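Local coordinates for BSU-2 beta-lactamase (Bacillus subtilis, PDB 6W5E), which probably hydrolyses the beta-lactam ring of penicillin-like antibiotics, as a class D serine beta-lactamase, at residues Y128-A133 with F162-S167; L148-E153 with L173-F178; G225-F230 with Y238-N243. All blocks are in the same frame, centred on the assembly; numbering follows the deposited sequence. Where two conformers were deposited one is given.

Interaction 1 (Y128-A133 with F162-S167); sequences YYQALA and FWLQSS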
# COMPACT_ATOMS: atom_id res chain seq x y z
N TYR A 128 15.34 5.25 -2.53
CA TYR A 128 15.74 4.36 -1.45
C TYR A 128 15.30 2.93 -1.75
O TYR A 128 16.07 1.98 -1.60
CB TYR A 128 15.13 4.85 -0.13
CG TYR A 128 15.55 4.02 1.06
CD1 TYR A 128 15.05 2.73 1.26
CD2 TYR A 128 16.48 4.51 1.98
CE1 TYR A 128 15.46 1.96 2.31
CE2 TYR A 128 16.88 3.75 3.06
CZ TYR A 128 16.37 2.47 3.21
OH TYR A 128 16.79 1.68 4.25
N TYR A 129 14.04 2.77 -2.16
CA TYR A 129 13.50 1.44 -2.41
C TYR A 129 14.07 0.82 -3.68
O TYR A 129 14.09 -0.41 -3.80
CB TYR A 129 11.97 1.47 -2.37
CG TYR A 129 11.45 1.41 -0.95
CD1 TYR A 129 11.56 2.51 -0.10
CD2 TYR A 129 10.91 0.24 -0.43
CE1 TYR A 129 11.10 2.45 1.22
CE2 TYR A 129 10.45 0.18 0.87
CZ TYR A 129 10.56 1.27 1.69
OH TYR A 129 10.10 1.17 2.99
N GLN A 130 14.54 1.64 -4.62
CA GLN A 130 15.26 1.10 -5.77
C GLN A 130 16.58 0.47 -5.33
O GLN A 130 16.94 -0.62 -5.79
CB GLN A 130 15.47 2.20 -6.82
CG GLN A 130 14.19 2.59 -7.52
CD GLN A 130 14.37 3.76 -8.47
OE1 GLN A 130 14.96 4.77 -8.11
NE2 GLN A 130 13.84 3.62 -9.68
N ALA A 131 17.31 1.13 -4.42
CA ALA A 131 18.53 0.52 -3.88
C ALA A 131 18.22 -0.78 -3.14
O ALA A 131 18.94 -1.77 -3.29
CB ALA A 131 19.24 1.51 -2.97
N LEU A 132 17.14 -0.79 -2.36
CA LEU A 132 16.74 -2.01 -1.66
C LEU A 132 16.43 -3.12 -2.65
O LEU A 132 16.88 -4.26 -2.49
CB LEU A 132 15.53 -1.72 -0.78
CG LEU A 132 14.89 -2.94 -0.12
CD1 LEU A 132 15.91 -3.76 0.66
CD2 LEU A 132 13.75 -2.49 0.79
N ALA A 133 15.63 -2.83 -3.68
CA ALA A 133 15.29 -3.85 -4.67
C ALA A 133 16.53 -4.43 -5.33
O ALA A 133 16.62 -5.65 -5.54
CB ALA A 133 14.36 -3.26 -5.73
N PHE A 162 10.37 -2.26 -11.99
CA PHE A 162 9.22 -3.07 -12.41
C PHE A 162 7.90 -2.65 -11.80
O PHE A 162 6.85 -2.96 -12.37
CB PHE A 162 9.46 -4.56 -12.18
CG PHE A 162 9.63 -4.95 -10.72
CD1 PHE A 162 8.53 -5.13 -9.90
CD2 PHE A 162 10.89 -5.14 -10.18
CE1 PHE A 162 8.69 -5.49 -8.57
CE2 PHE A 162 11.06 -5.51 -8.85
CZ PHE A 162 9.95 -5.68 -8.05
N TRP A 163 7.91 -1.98 -10.64
CA TRP A 163 6.66 -1.59 -9.99
C TRP A 163 6.20 -0.19 -10.36
O TRP A 163 5.16 0.26 -9.87
CB TRP A 163 6.78 -1.71 -8.46
CG TRP A 163 7.75 -0.77 -7.82
CD1 TRP A 163 7.48 0.45 -7.26
CD2 TRP A 163 9.15 -0.99 -7.62
NE1 TRP A 163 8.62 1.01 -6.75
CE2 TRP A 163 9.66 0.15 -6.95
CE3 TRP A 163 10.02 -2.03 -7.94
CZ2 TRP A 163 11.01 0.26 -6.60
CZ3 TRP A 163 11.36 -1.91 -7.59
CH2 TRP A 163 11.84 -0.77 -6.93
N LEU A 164 6.96 0.50 -11.21
CA LEU A 164 6.74 1.91 -11.54
C LEU A 164 6.32 2.01 -13.00
O LEU A 164 7.17 2.08 -13.89
CB LEU A 164 8.01 2.71 -11.29
CG LEU A 164 8.51 2.68 -9.85
CD1 LEU A 164 9.96 3.11 -9.80
CD2 LEU A 164 7.65 3.57 -8.98
N GLN A 165 5.00 2.05 -13.23
CA GLN A 165 4.40 2.17 -14.56
C GLN A 165 5.11 1.28 -15.58
O GLN A 165 5.48 1.69 -16.68
CB GLN A 165 4.27 3.63 -15.02
CG GLN A 165 5.55 4.40 -15.29
CD GLN A 165 6.16 5.02 -14.04
OE1 GLN A 165 5.53 5.09 -12.98
NE2 GLN A 165 7.40 5.48 -14.17
N SER A 166 5.28 0.02 -15.19
CA SER A 166 6.13 -0.91 -15.92
C SER A 166 5.45 -2.27 -16.04
O SER A 166 4.26 -2.35 -16.31
CB SER A 166 7.50 -1.00 -15.23
OG SER A 166 8.44 -1.83 -15.91
N SER A 167 6.21 -3.34 -15.82
CA SER A 167 5.75 -4.69 -16.15
C SER A 167 4.83 -5.29 -15.10
O SER A 167 3.93 -6.07 -15.45
CB SER A 167 6.96 -5.60 -16.38
OG SER A 167 7.75 -5.71 -15.20
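The indole of W163 meets helix 126-136 with the outer corner of its six-membered ring, touching Y129, Q130 and A133. CB points toward the helix. The first torsion, chi1 66°, sets CG between the backbone N and the carbonyl carbon, and from there the benzene half of the indole reaches the helix. On the pyrrole side NE1 hydrogen-bonds to OQ2 of the modified lysine, KCX, at position 79. CE3 sits over the centre of the F162 ring, 3.6 Å above its plane, so the two aromatic neighbours in sequence pack on each other. Further out, CZ3 meets the methyl of A133, with CZ3 to A133 CB at 3.8 Å. CH2 is the tip. W163 CH2 touches A133 CB at 3.7 Å. W163 CH2 also lies 3.9 Å from the carbonyl oxygen Y129 O. That oxygen, Y129 O, already accepts the helical bond from A133 N (2.9 Å). W163 CZ2 completes the ring and meets Q130 CG at 4.0 Å.

In class D beta-lactamases a tryptophan of the omega loop characteristically bonds to the carboxylated lysine beside the active-site serine. W163 fits that role: its loop lies between helices 138-147 and 172-184, and the packing against helix 126-136 probably helps to position the indole, whose NE1 bonds to the carbamate.

L164 follows the tryptophan in the loop. Its CG stands 3.4 Å above the W163 ring plane, toward the rim, and L164 CD1 reaches Q130 NE2 at 3.9 Å. The Q130 chain is extended beyond CG, and its amide plane is turned 74° from the indole. NE2 bonds to D160 O, which ties the glutamine to the same loop. Helix 138-147 also borders the contact, since M141 touches both A133 and F162.

Interaction 2 (L148-E153 with L173-F178); sequences LSYGNE and LEQETF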
# COMPACT_ATOMS: atom_id res chain seq x y z
N LEU A 148 3.98 -14.79 -2.53
CA LEU A 148 3.00 -13.80 -2.11
C LEU A 148 1.83 -13.65 -3.08
O LEU A 148 0.92 -12.86 -2.80
CB LEU A 148 3.68 -12.45 -1.93
CG LEU A 148 4.76 -12.42 -0.85
CD1 LEU A 148 5.48 -11.08 -0.87
CD2 LEU A 148 4.15 -12.72 0.53
N SER A 149 1.84 -14.36 -4.20
CA SER A 149 0.75 -14.29 -5.18
C SER A 149 0.49 -12.85 -5.62
O SER A 149 -0.65 -12.38 -5.64
CB SER A 149 -0.52 -14.93 -4.62
OG SER A 149 -0.39 -16.33 -4.51
N TYR A 150 1.56 -12.15 -5.97
CA TYR A 150 1.46 -10.70 -6.16
C TYR A 150 1.19 -10.38 -7.63
O TYR A 150 2.10 -10.13 -8.41
CB TYR A 150 2.70 -10.00 -5.62
CG TYR A 150 2.46 -8.53 -5.40
CD1 TYR A 150 2.69 -7.62 -6.42
CD2 TYR A 150 1.98 -8.06 -4.19
CE1 TYR A 150 2.46 -6.27 -6.24
CE2 TYR A 150 1.74 -6.70 -4.00
CZ TYR A 150 1.98 -5.82 -5.03
OH TYR A 150 1.76 -4.47 -4.86
N GLY A 151 -0.09 -10.35 -7.99
CA GLY A 151 -0.48 -9.91 -9.33
C GLY A 151 0.09 -10.80 -10.42
O GLY A 151 0.18 -12.02 -10.28
N ASN A 152 0.49 -10.18 -11.53
CA ASN A 152 1.08 -10.95 -12.62
C ASN A 152 2.53 -11.35 -12.35
O ASN A 152 3.11 -12.06 -13.18
CB ASN A 152 0.95 -10.21 -13.97
CG ASN A 152 1.90 -9.02 -14.11
OD1 ASN A 152 2.57 -8.61 -13.17
ND2 ASN A 152 1.95 -8.46 -15.32
N GLU A 153 3.11 -10.90 -11.24
CA GLU A 153 4.46 -11.29 -10.82
C GLU A 153 5.53 -10.96 -11.85
O GLU A 153 6.62 -11.54 -11.82
CB GLU A 153 4.52 -12.76 -10.38
CG GLU A 153 3.40 -13.16 -9.43
CD GLU A 153 3.42 -14.63 -9.06
OE1 GLU A 153 4.46 -15.28 -9.30
OE2 GLU A 153 2.41 -15.12 -8.52
N LEU A 173 -8.50 -6.00 -6.13
CA LEU A 173 -8.91 -7.13 -5.31
C LEU A 173 -7.71 -7.99 -4.90
O LEU A 173 -7.67 -8.49 -3.77
CB LEU A 173 -9.96 -7.97 -6.04
CG LEU A 173 -11.38 -7.42 -5.87
CD1 LEU A 173 -12.35 -8.04 -6.87
CD2 LEU A 173 -11.86 -7.62 -4.43
N GLU A 174 -6.72 -8.15 -5.79
CA GLU A 174 -5.52 -8.89 -5.42
C GLU A 174 -4.72 -8.15 -4.35
O GLU A 174 -4.13 -8.79 -3.46
CB GLU A 174 -4.66 -9.15 -6.66
CG GLU A 174 -5.22 -10.22 -7.59
CD GLU A 174 -4.46 -10.36 -8.90
OE1 GLU A 174 -4.02 -9.33 -9.46
OE2 GLU A 174 -4.31 -11.51 -9.37
N GLN A 175 -4.69 -6.82 -4.42
CA GLN A 175 -4.07 -6.04 -3.35
C GLN A 175 -4.79 -6.28 -2.02
O GLN A 175 -4.14 -6.44 -0.98
CB GLN A 175 -4.09 -4.56 -3.70
CG GLN A 175 -3.07 -4.15 -4.75
CD GLN A 175 -1.97 -3.26 -4.19
OE1 GLN A 175 -1.54 -3.42 -3.06
NE2 GLN A 175 -1.51 -2.31 -5.00
N GLU A 176 -6.13 -6.31 -2.05
CA GLU A 176 -6.89 -6.58 -0.82
C GLU A 176 -6.50 -7.92 -0.22
O GLU A 176 -6.33 -8.05 0.99
CB GLU A 176 -8.40 -6.53 -1.07
CG GLU A 176 -9.24 -6.61 0.22
CD GLU A 176 -9.32 -8.01 0.88
OE1 GLU A 176 -9.18 -9.02 0.16
OE2 GLU A 176 -9.50 -8.11 2.11
N THR A 177 -6.40 -8.95 -1.07
CA THR A 177 -6.08 -10.29 -0.59
C THR A 177 -4.74 -10.29 0.12
O THR A 177 -4.61 -10.84 1.22
CB THR A 177 -6.09 -11.25 -1.78
OG1 THR A 177 -7.42 -11.31 -2.29
CG2 THR A 177 -5.61 -12.65 -1.38
N PHE A 178 -3.74 -9.66 -0.49
CA PHE A 178 -2.42 -9.58 0.11
C PHE A 178 -2.48 -8.81 1.43
O PHE A 178 -1.94 -9.26 2.45
CB PHE A 178 -1.46 -8.90 -0.86
CG PHE A 178 -0.16 -8.49 -0.24
CD1 PHE A 178 0.77 -9.43 0.17
CD2 PHE A 178 0.11 -7.15 -0.04
CE1 PHE A 178 1.95 -9.04 0.76
CE2 PHE A 178 1.30 -6.75 0.55
CZ PHE A 178 2.22 -7.70 0.95
O HOH W 1 -2.77 -11.35 -3.72
O HOH W 2 -3.00 -13.31 -7.51
O HOH W 3 1.17 -3.69 -2.34
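The rings of Y150 and F178 form a T-shaped pair, with the edge of the tyrosine directed at a face of the phenylalanine. The planes stand 83° apart. Y150 CE2 lies 4.3 Å above the F178 plane, displaced toward the rim. At the edge of F178, near its plane, L148 adds a methyl, with CD2 at 4.3 Å from F178 CE1. Y150 also meets F78 in a second edge-to-face pair. V81 of helix 81-88 touches L148, Y150 and F178, so L148 and Y150, from the chain after helix 138-147, pack with F178 of helix 172-184 against it.

The CB of Y150 points away from helix 172-184, but CG is anti to the backbone N (chi1 -162°) and the ring swings back to it. A water lies in the ring plane at the hydroxyl. It accepts from Y150 OH at 2.7 Å and donates to Q175 OE1 at 2.8 Å. This joins two polar ends that do not bond directly. The other amide atom, Q175 NE2, bonds to T77 OG1.

The backbone of 148-153 is a chain of turns. A Schellman motif ends helix 138-147 at S149, Y150 centres an inverse gamma turn, and a type II' turn runs from Y150 to E153, closed by E153 N to Y150 O at 3.1 Å. G151 has the positive phi (62°) that this turn requires at its second position. Its CA packs on the carboxylate of E174, 3.6 Å from OE1. E174 OE1 bonds to S171 N, as the glutamate does in a capping box, and OE2 forms a salt bridge with R71. Another water donates to S149 O at 3.0 Å and to E174 O at 2.9 Å, linking loop to helix.

Interaction 3 (G225-F230 with Y238-N243); sequences GWFVGF and YVFVTN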
# COMPACT_ATOMS: atom_id res chain seq x y z
N GLY A 225 -3.70 6.33 -9.27
CA GLY A 225 -3.52 6.59 -7.85
C GLY A 225 -4.07 5.46 -7.01
O GLY A 225 -5.07 4.83 -7.35
N TRP A 226 -3.39 5.22 -5.88
CA TRP A 226 -3.78 4.18 -4.95
C TRP A 226 -3.68 4.71 -3.52
O TRP A 226 -2.82 5.53 -3.20
CB TRP A 226 -2.77 3.04 -4.97
CG TRP A 226 -2.61 2.20 -6.20
CD1 TRP A 226 -1.75 2.41 -7.24
CD2 TRP A 226 -3.23 0.93 -6.45
NE1 TRP A 226 -1.82 1.37 -8.14
CE2 TRP A 226 -2.73 0.45 -7.68
CE3 TRP A 226 -4.18 0.15 -5.76
CZ2 TRP A 226 -3.13 -0.77 -8.23
CZ3 TRP A 226 -4.58 -1.06 -6.31
CH2 TRP A 226 -4.06 -1.50 -7.53
N PHE A 227 -4.53 4.16 -2.64
CA PHE A 227 -4.31 4.24 -1.20
C PHE A 227 -4.79 2.92 -0.62
O PHE A 227 -5.97 2.57 -0.77
CB PHE A 227 -5.02 5.44 -0.56
CG PHE A 227 -4.71 5.61 0.91
CD1 PHE A 227 -3.41 5.86 1.34
CD2 PHE A 227 -5.72 5.53 1.86
CE1 PHE A 227 -3.13 6.03 2.69
CE2 PHE A 227 -5.44 5.71 3.20
CZ PHE A 227 -4.15 5.95 3.62
N VAL A 228 -3.89 2.17 -0.00
CA VAL A 228 -4.17 0.81 0.45
C VAL A 228 -3.71 0.66 1.88
O VAL A 228 -2.73 1.29 2.31
CB VAL A 228 -3.52 -0.24 -0.48
CG1 VAL A 228 -3.88 0.04 -1.95
CG2 VAL A 228 -2.00 -0.28 -0.32
N GLY A 229 -4.40 -0.17 2.64
CA GLY A 229 -3.99 -0.33 4.03
C GLY A 229 -5.09 -0.95 4.87
O GLY A 229 -5.88 -1.76 4.39
N PHE A 230 -5.09 -0.58 6.15
CA PHE A 230 -6.07 -1.12 7.07
C PHE A 230 -6.25 -0.14 8.22
O PHE A 230 -5.41 0.74 8.44
CB PHE A 230 -5.74 -2.54 7.56
CG PHE A 230 -4.27 -2.87 7.56
CD1 PHE A 230 -3.43 -2.42 8.57
CD2 PHE A 230 -3.74 -3.66 6.55
CE1 PHE A 230 -2.09 -2.73 8.55
CE2 PHE A 230 -2.39 -3.98 6.55
CZ PHE A 230 -1.57 -3.51 7.55
N TYR A 238 -10.38 -3.31 9.69
CA TYR A 238 -10.88 -3.35 8.32
C TYR A 238 -9.72 -3.11 7.37
O TYR A 238 -8.84 -2.30 7.66
CB TYR A 238 -11.95 -2.27 8.10
CG TYR A 238 -13.21 -2.46 8.90
CD1 TYR A 238 -13.25 -2.16 10.26
CD2 TYR A 238 -14.36 -2.94 8.30
CE1 TYR A 238 -14.40 -2.35 11.00
CE2 TYR A 238 -15.52 -3.13 9.03
CZ TYR A 238 -15.53 -2.84 10.37
OH TYR A 238 -16.69 -3.03 11.08
N VAL A 239 -9.73 -3.81 6.24
CA VAL A 239 -8.72 -3.68 5.20
C VAL A 239 -9.34 -2.93 4.03
O VAL A 239 -10.48 -3.22 3.63
CB VAL A 239 -8.21 -5.06 4.75
CG1 VAL A 239 -7.12 -4.90 3.71
CG2 VAL A 239 -7.72 -5.89 5.95
N PHE A 240 -8.62 -1.95 3.48
CA PHE A 240 -9.16 -1.15 2.38
C PHE A 240 -8.18 -1.04 1.22
O PHE A 240 -6.95 -1.06 1.40
CB PHE A 240 -9.58 0.26 2.84
CG PHE A 240 -8.45 1.05 3.44
CD1 PHE A 240 -7.54 1.70 2.62
CD2 PHE A 240 -8.30 1.13 4.81
CE1 PHE A 240 -6.47 2.40 3.16
CE2 PHE A 240 -7.24 1.85 5.36
CZ PHE A 240 -6.33 2.48 4.53
N VAL A 241 -8.75 -0.88 0.02
CA VAL A 241 -8.00 -0.56 -1.19
C VAL A 241 -8.82 0.44 -1.98
O VAL A 241 -9.99 0.19 -2.30
CB VAL A 241 -7.75 -1.81 -2.04
CG1 VAL A 241 -7.26 -1.44 -3.44
CG2 VAL A 241 -6.73 -2.72 -1.37
N THR A 242 -8.21 1.57 -2.33
CA THR A 242 -8.79 2.56 -3.22
C THR A 242 -7.87 2.75 -4.41
O THR A 242 -6.65 2.85 -4.24
CB THR A 242 -8.99 3.88 -2.49
OG1 THR A 242 -9.81 3.65 -1.35
CG2 THR A 242 -9.65 4.92 -3.40
N ASN A 243 -8.44 2.80 -5.61
CA ASN A 243 -7.66 2.95 -6.83
C ASN A 243 -8.45 3.85 -7.77
O ASN A 243 -9.66 3.67 -7.93
CB ASN A 243 -7.41 1.57 -7.45
CG ASN A 243 -6.98 1.64 -8.89
OD1 ASN A 243 -7.82 1.57 -9.79
ND2 ASN A 243 -5.68 1.77 -9.13
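The carbonyl oxygen G229 O accepts from F240 N at 2.9 Å in a nearly straight bond, 169° at the hydrogen, although the donor stands above the carbonyl plane. V239 CG1 also packs on this oxygen, at 3.4 Å. The return bond, G229 N to F240 O, completes a hydrogen-bonded pair, and F227 with T242 forms another. W226, V228 and F230 make non-hydrogen-bonded pairs with N243, V241 and V239.

F240 folds back over its partner glycine. With chi1 59° its CG lies between backbone N and carbonyl carbon, and the ring face receives G229 CA at 4.0 Å from the centroid, a CH-pi contact. The F227 ring lies beside it, planes 26° apart, slid so far that the two barely overlap; F227 CE2 to F240 CE1 is 3.5 Å. Both rings touch T255 of helix 248-261.

On the other face of the sheet, N243 crosses the W226 indole. ND2 stands 3.5 Å above the ring plane, over its centre, and V241 CG1 meets the ring edge at W226 CZ3 (3.9 Å). N243 OD1 is held by R67 and Q72, and W226 NE1 bonds to T73 O. V228 and V239 pack on L179 of helix 172-184.

These strands form a hairpin in the central antiparallel sheet of the serine beta-lactamase and transpeptidase fold. Strand 225-233 pairs in turn with the strand carrying K214 and G216, which belong to the KTG motif of this family.

Overall arrangement
From the N terminus the chain lays down two strands of the sheet and helix 81-88 before helix 126-136, where interaction 1 opens. Interaction 2 opens at 148-153. Interaction 1 closes at 162-167 and interaction 2 in helix 172-184, so the two cross. They touch, through a probable hydrogen bond from N152 ND2 to S167 O, within the loop between helices 138-147 and 172-184. Interaction 1 ties the later part of that loop to helix 126-136, and interaction 2 its start to helix 172-184. Interaction 3 follows in series and closes a short hairpin. Q175 and E176 pack on W226, V228 and V241, joining interaction 2 to the sheet. Interactions 1 and 3 do not touch.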